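Local coordinates for protein cytosol aminopeptidase (PDB 3KZW) that probably removes amino-terminal residues from peptides as a metal-dependent leucyl aminopeptidase of the cytosol, at residues A[266-280]-A[317-331]. Numbering follows the deposited sequence.
Sequences ITYNGKDKDEAPIAL and IEAASRLQLPVNIVG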
loop_
_atom_site.group_PDB
_atom_site.type_symbol
_atom_site.label_atom_id
_atom_site.label_comp_id
_atom_site.label_asym_id
_atom_site.label_seq_id
_atom_site.Cartn_x
_atom_site.Cartn_y
_atom_site.Cartn_z
ATOM N N ILE A 266 10.679 -6.486 42.541
ATOM C CA ILE A 266 12.062 -6.714 42.950
ATOM C C ILE A 266 12.492 -5.618 43.919
ATOM O O ILE A 266 12.512 -4.444 43.559
ATOM C CB ILE A 266 13.012 -6.722 41.725
ATOM C CG1 ILE A 266 12.585 -7.784 40.710
ATOM C CG2 ILE A 266 14.454 -6.953 42.157
ATOM C CD1 ILE A 266 13.188 -7.599 39.330
ATOM N N THR A 267 12.830 -5.999 45.147
ATOM C CA THR A 267 13.283 -5.022 46.141
ATOM C C THR A 267 14.745 -5.225 46.528
ATOM O O THR A 267 15.192 -6.350 46.758
ATOM C CB THR A 267 12.399 -5.009 47.414
ATOM O OG1 THR A 267 12.317 -6.330 47.957
ATOM C CG2 THR A 267 10.997 -4.509 47.099
ATOM N N TYR A 268 15.483 -4.120 46.583
ATOM C CA TYR A 268 16.859 -4.118 47.053
ATOM C C TYR A 268 17.052 -2.968 48.034
ATOM O O TYR A 268 16.918 -1.803 47.664
ATOM C CB TYR A 268 17.835 -4.007 45.877
ATOM C CG TYR A 268 19.251 -3.636 46.268
ATOM C CD1 TYR A 268 20.096 -4.563 46.878
ATOM C CD2 TYR A 268 19.745 -2.357 46.026
ATOM C CE1 TYR A 268 21.398 -4.220 47.240
ATOM C CE2 TYR A 268 21.043 -2.005 46.382
ATOM C CZ TYR A 268 21.865 -2.941 46.987
ATOM O OH TYR A 268 23.150 -2.596 47.341
ATOM N N ASN A 269 17.354 -3.306 49.285
ATOM C CA ASN A 269 17.577 -2.308 50.324
ATOM C C ASN A 269 19.064 -2.152 50.638
ATOM O O ASN A 269 19.597 -2.805 51.538
ATOM C CB ASN A 269 16.764 -2.646 51.580
ATOM C CG ASN A 269 15.263 -2.574 51.339
ATOM O OD1 ASN A 269 14.715 -1.506 51.065
ATOM N ND2 ASN A 269 14.591 -3.715 51.443
ATOM N N GLY A 270 19.724 -1.278 49.883
ATOM C CA GLY A 270 21.172 -1.111 49.961
ATOM C C GLY A 270 21.685 -0.204 51.061
ATOM O O GLY A 270 22.876 -0.226 51.374
ATOM N N LYS A 271 20.806 0.608 51.640
ATOM C CA LYS A 271 21.211 1.469 52.751
ATOM C C LYS A 271 20.437 1.124 54.025
ATOM O O LYS A 271 20.892 1.387 55.138
ATOM C CB LYS A 271 21.204 2.958 52.372
ATOM C CG LYS A 271 19.957 3.475 51.681
ATOM C CD LYS A 271 20.057 4.986 51.486
ATOM C CE LYS A 271 18.893 5.519 50.661
ATOM N NZ LYS A 271 18.989 6.991 50.445
ATOM N N ASP A 272 19.346 0.378 53.835
ATOM C CA ASP A 272 18.624 -0.313 54.918
ATOM C C ASP A 272 17.722 0.634 55.699
ATOM O O ASP A 272 16.820 0.192 56.419
ATOM C CB ASP A 272 19.583 -1.061 55.876
ATOM C CG ASP A 272 20.404 -2.149 55.173
ATOM O OD1 ASP A 272 19.825 -2.944 54.396
ATOM O OD2 ASP A 272 21.629 -2.214 55.415
ATOM N N LYS A 273 17.978 1.933 55.547
ATOM C CA LYS A 273 17.141 2.974 56.131
ATOM C C LYS A 273 15.702 2.854 55.626
ATOM O O LYS A 273 15.453 2.337 54.531
ATOM C CB LYS A 273 17.692 4.362 55.784
ATOM C CG LYS A 273 19.005 4.726 56.459
ATOM C CD LYS A 273 19.291 6.215 56.297
ATOM C CE LYS A 273 20.501 6.657 57.113
ATOM N NZ LYS A 273 21.786 6.221 56.498
ATOM N N ASP A 274 14.759 3.328 56.438
ATOM C CA ASP A 274 13.357 3.429 56.038
ATOM C C ASP A 274 13.171 4.520 54.984
ATOM O O ASP A 274 12.130 5.186 54.937
ATOM C CB ASP A 274 12.476 3.714 57.259
ATOM C CG ASP A 274 13.114 4.695 58.241
ATOM O OD1 ASP A 274 14.094 5.381 57.869
ATOM O OD2 ASP A 274 12.632 4.779 59.396
ATOM N N GLU A 275 14.188 4.691 54.139
ATOM C CA GLU A 275 14.211 5.760 53.155
ATOM C C GLU A 275 13.484 5.391 51.870
ATOM O O GLU A 275 13.643 4.289 51.337
ATOM C CB GLU A 275 15.648 6.202 52.856
ATOM C CG GLU A 275 15.752 7.228 51.728
ATOM C CD GLU A 275 16.677 8.393 52.043
ATOM O OE1 GLU A 275 16.796 8.780 53.229
ATOM O OE2 GLU A 275 17.274 8.934 51.086
ATOM N N ALA A 276 12.681 6.341 51.399
ATOM C CA ALA A 276 12.007 6.290 50.103
ATOM C C ALA A 276 12.875 5.676 49.002
ATOM O O ALA A 276 13.969 6.176 48.714
ATOM C CB ALA A 276 11.552 7.687 49.705
ATOM N N PRO A 277 12.386 4.584 48.382
ATOM C CA PRO A 277 13.146 3.881 47.355
ATOM C C PRO A 277 13.106 4.580 45.997
ATOM O O PRO A 277 12.331 5.513 45.795
ATOM C CB PRO A 277 12.441 2.523 47.275
ATOM C CG PRO A 277 11.036 2.811 47.639
ATOM C CD PRO A 277 11.075 3.951 48.627
ATOM N N ILE A 278 13.963 4.131 45.085
ATOM C CA ILE A 278 13.913 4.555 43.693
ATOM C C ILE A 278 13.135 3.496 42.916
ATOM O O ILE A 278 13.487 2.314 42.941
ATOM C CB ILE A 278 15.330 4.748 43.111
ATOM C CG1 ILE A 278 16.025 5.921 43.806
ATOM C CG2 ILE A 278 15.275 4.982 41.604
ATOM C CD1 ILE A 278 17.533 5.919 43.678
ATOM N N ALA A 279 12.065 3.923 42.250
ATOM C CA ALA A 279 11.222 3.013 41.478
ATOM C C ALA A 279 11.732 2.868 40.057
ATOM O O ALA A 279 11.889 3.855 39.342
ATOM C CB ALA A 279 9.778 3.480 41.477
ATOM N N LEU A 280 11.998 1.626 39.662
ATOM C CA LEU A 280 12.385 1.311 38.294
ATOM C C LEU A 280 11.348 0.387 37.664
ATOM O O LEU A 280 11.207 -0.771 38.062
ATOM C CB LEU A 280 13.782 0.686 38.250
ATOM C CG LEU A 280 14.957 1.477 38.837
ATOM C CD1 LEU A 280 16.218 0.628 38.812
ATOM C CD2 LEU A 280 15.193 2.795 38.105
ATOM N N ILE A 317 19.445 -3.532 38.588
ATOM C CA ILE A 317 19.352 -4.012 39.968
ATOM C C ILE A 317 20.461 -5.031 40.272
ATOM O O ILE A 317 21.038 -5.021 41.364
ATOM C CB ILE A 317 17.942 -4.578 40.279
ATOM C CG1 ILE A 317 16.897 -3.459 40.184
ATOM C CG2 ILE A 317 17.899 -5.224 41.663
ATOM C CD1 ILE A 317 15.458 -3.935 40.075
ATOM N N GLU A 318 20.765 -5.887 39.296
ATOM C CA GLU A 318 21.859 -6.853 39.405
ATOM C C GLU A 318 23.197 -6.152 39.639
ATOM O O GLU A 318 23.993 -6.587 40.477
ATOM C CB GLU A 318 21.921 -7.744 38.155
ATOM C CG GLU A 318 23.164 -8.637 38.033
ATOM C CD GLU A 318 23.176 -9.822 39.000
ATOM O OE1 GLU A 318 22.214 -9.994 39.776
ATOM O OE2 GLU A 318 24.158 -10.596 38.978
ATOM N N ALA A 319 23.430 -5.069 38.900
ATOM C CA ALA A 319 24.658 -4.289 39.033
ATOM C C ALA A 319 24.719 -3.566 40.375
ATOM O O ALA A 319 25.752 -3.576 41.044
ATOM C CB ALA A 319 24.789 -3.306 37.888
ATOM N N ALA A 320 23.605 -2.954 40.769
ATOM C CA ALA A 320 23.527 -2.208 42.023
ATOM C C ALA A 320 23.787 -3.089 43.244
ATOM O O ALA A 320 24.455 -2.661 44.191
ATOM C CB ALA A 320 22.179 -1.507 42.142
ATOM N N SER A 321 23.271 -4.316 43.210
ATOM C CA SER A 321 23.411 -5.252 44.326
ATOM C C SER A 321 24.819 -5.832 44.430
ATOM O O SER A 321 25.356 -5.985 45.532
ATOM C CB SER A 321 22.373 -6.374 44.231
ATOM O OG SER A 321 22.580 -7.175 43.082
ATOM N N ARG A 322 25.414 -6.147 43.279
ATOM C CA ARG A 322 26.775 -6.687 43.229
ATOM C C ARG A 322 27.827 -5.639 43.570
ATOM O O ARG A 322 28.898 -5.973 44.075
ATOM C CB ARG A 322 27.068 -7.312 41.865
ATOM C CG ARG A 322 26.512 -8.718 41.704
ATOM C CD ARG A 322 26.764 -9.260 40.308
ATOM N NE ARG A 322 28.172 -9.584 40.079
ATOM C CZ ARG A 322 28.670 -10.011 38.920
ATOM N NH1 ARG A 322 27.878 -10.173 37.865
ATOM N NH2 ARG A 322 29.965 -10.278 38.816
ATOM N N LEU A 323 27.515 -4.377 43.290
ATOM C CA LEU A 323 28.378 -3.264 43.676
ATOM C C LEU A 323 28.096 -2.814 45.108
ATOM O O LEU A 323 28.824 -1.980 45.653
ATOM C CB LEU A 323 28.223 -2.087 42.706
ATOM C CG LEU A 323 28.679 -2.272 41.255
ATOM C CD1 LEU A 323 28.512 -0.973 40.485
ATOM C CD2 LEU A 323 30.118 -2.764 41.174
ATOM N N GLN A 324 27.042 -3.378 45.703
ATOM C CA GLN A 324 26.613 -3.060 47.070
ATOM C C GLN A 324 26.431 -1.555 47.287
ATOM O O GLN A 324 26.941 -0.981 48.256
ATOM C CB GLN A 324 27.575 -3.663 48.103
ATOM C CG GLN A 324 27.481 -5.178 48.225
ATOM C CD GLN A 324 28.619 -5.777 49.031
ATOM O OE1 GLN A 324 29.785 -5.425 48.840
ATOM N NE2 GLN A 324 28.286 -6.693 49.930
ATOM N N LEU A 325 25.698 -0.931 46.367
ATOM C CA LEU A 325 25.448 0.506 46.403
ATOM C C LEU A 325 24.479 0.866 47.524
ATOM O O LEU A 325 23.484 0.166 47.730
ATOM C CB LEU A 325 24.901 0.996 45.059
ATOM C CG LEU A 325 25.758 0.818 43.799
ATOM C CD1 LEU A 325 24.993 1.301 42.579
ATOM C CD2 LEU A 325 27.102 1.534 43.904
ATOM N N PRO A 326 24.769 1.959 48.257
ATOM C CA PRO A 326 23.898 2.404 49.346
ATOM C C PRO A 326 22.631 3.098 48.835
ATOM O O PRO A 326 22.421 4.285 49.094
ATOM C CB PRO A 326 24.789 3.376 50.129
ATOM C CG PRO A 326 25.745 3.903 49.124
ATOM C CD PRO A 326 25.977 2.799 48.134
ATOM N N VAL A 327 21.802 2.350 48.111
ATOM C CA VAL A 327 20.539 2.862 47.577
ATOM C C VAL A 327 19.404 1.864 47.775
ATOM O O VAL A 327 19.627 0.653 47.766
ATOM C CB VAL A 327 20.636 3.229 46.067
ATOM C CG1 VAL A 327 21.448 4.500 45.864
ATOM C CG2 VAL A 327 21.210 2.073 45.243
ATOM N N ASN A 328 18.192 2.380 47.959
ATOM C CA ASN A 328 17.001 1.543 48.006
ATOM C C ASN A 328 16.308 1.561 46.655
ATOM O O ASN A 328 16.015 2.629 46.119
ATOM C CB ASN A 328 16.045 2.002 49.110
ATOM C CG ASN A 328 16.584 1.736 50.508
ATOM O OD1 ASN A 328 17.581 1.035 50.688
ATOM N ND2 ASN A 328 15.919 2.298 51.507
ATOM N N ILE A 329 16.070 0.375 46.101
ATOM C CA ILE A 329 15.430 0.238 44.794
ATOM C C ILE A 329 14.234 -0.708 44.866
ATOM O O ILE A 329 14.313 -1.787 45.461
ATOM C CB ILE A 329 16.424 -0.274 43.710
ATOM C CG1 ILE A 329 17.595 0.698 43.538
ATOM C CG2 ILE A 329 15.715 -0.478 42.373
ATOM C CD1 ILE A 329 18.782 0.115 42.792
ATOM N N VAL A 330 13.126 -0.283 44.264
ATOM C CA VAL A 330 11.998 -1.165 44.009
ATOM C C VAL A 330 11.783 -1.277 42.499
ATOM O O VAL A 330 11.610 -0.273 41.809
ATOM C CB VAL A 330 10.703 -0.730 44.768
ATOM C CG1 VAL A 330 10.248 0.676 44.364
ATOM C CG2 VAL A 330 9.586 -1.745 44.555
ATOM N N GLY A 331 11.834 -2.503 41.991
ATOM C CA GLY A 331 11.662 -2.760 40.569
ATOM C C GLY A 331 10.327 -3.418 40.303
ATOM O O GLY A 331 9.983 -4.408 40.949
#
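Ile317, on the helix, packs its CD1 3.8 Å from CG2 of Ile266, while Leu280 CD1 lies 3.8 Å from Ile329 CG2. Tyr268 extends this apolar layer toward the helix end: with CG anti to the backbone N (chi1 165°), its ring reaches along Ser321, whose backbone N sits over one face; Ile329 CD1 approaches it obliquely and Val327 CG2 packs against CE2. The phenol OH donates to O of Leu325 (2.8 Å), whose own N closes the Schellman motif on Ala320 O; Gln324, with positive phi, is its C-prime residue. Strand 328-331 lies between two partners in the mixed sheet of the catalytic domain, antiparallel to 266-269 and parallel to 278-280, and the helix leading into it covers the face bearing Ile266, Tyr268 and Leu280. On the opposite face Val330 meets Thr267 and Ala279 through its two methyl branches. Asn328 holds the loop 270-277 that joins the two flanking strands. Its ND2 gives two bonds close to the amide plane, to Glu275 O (3.0 Å) and Lys273 O (3.1 Å), and OD1 receives a weak one from Lys271 N. At the polar edge, the extended Lys271 chain passes Pro326 O and ends in a salt bridge from NZ to Glu275 OE2 (2.7 Å).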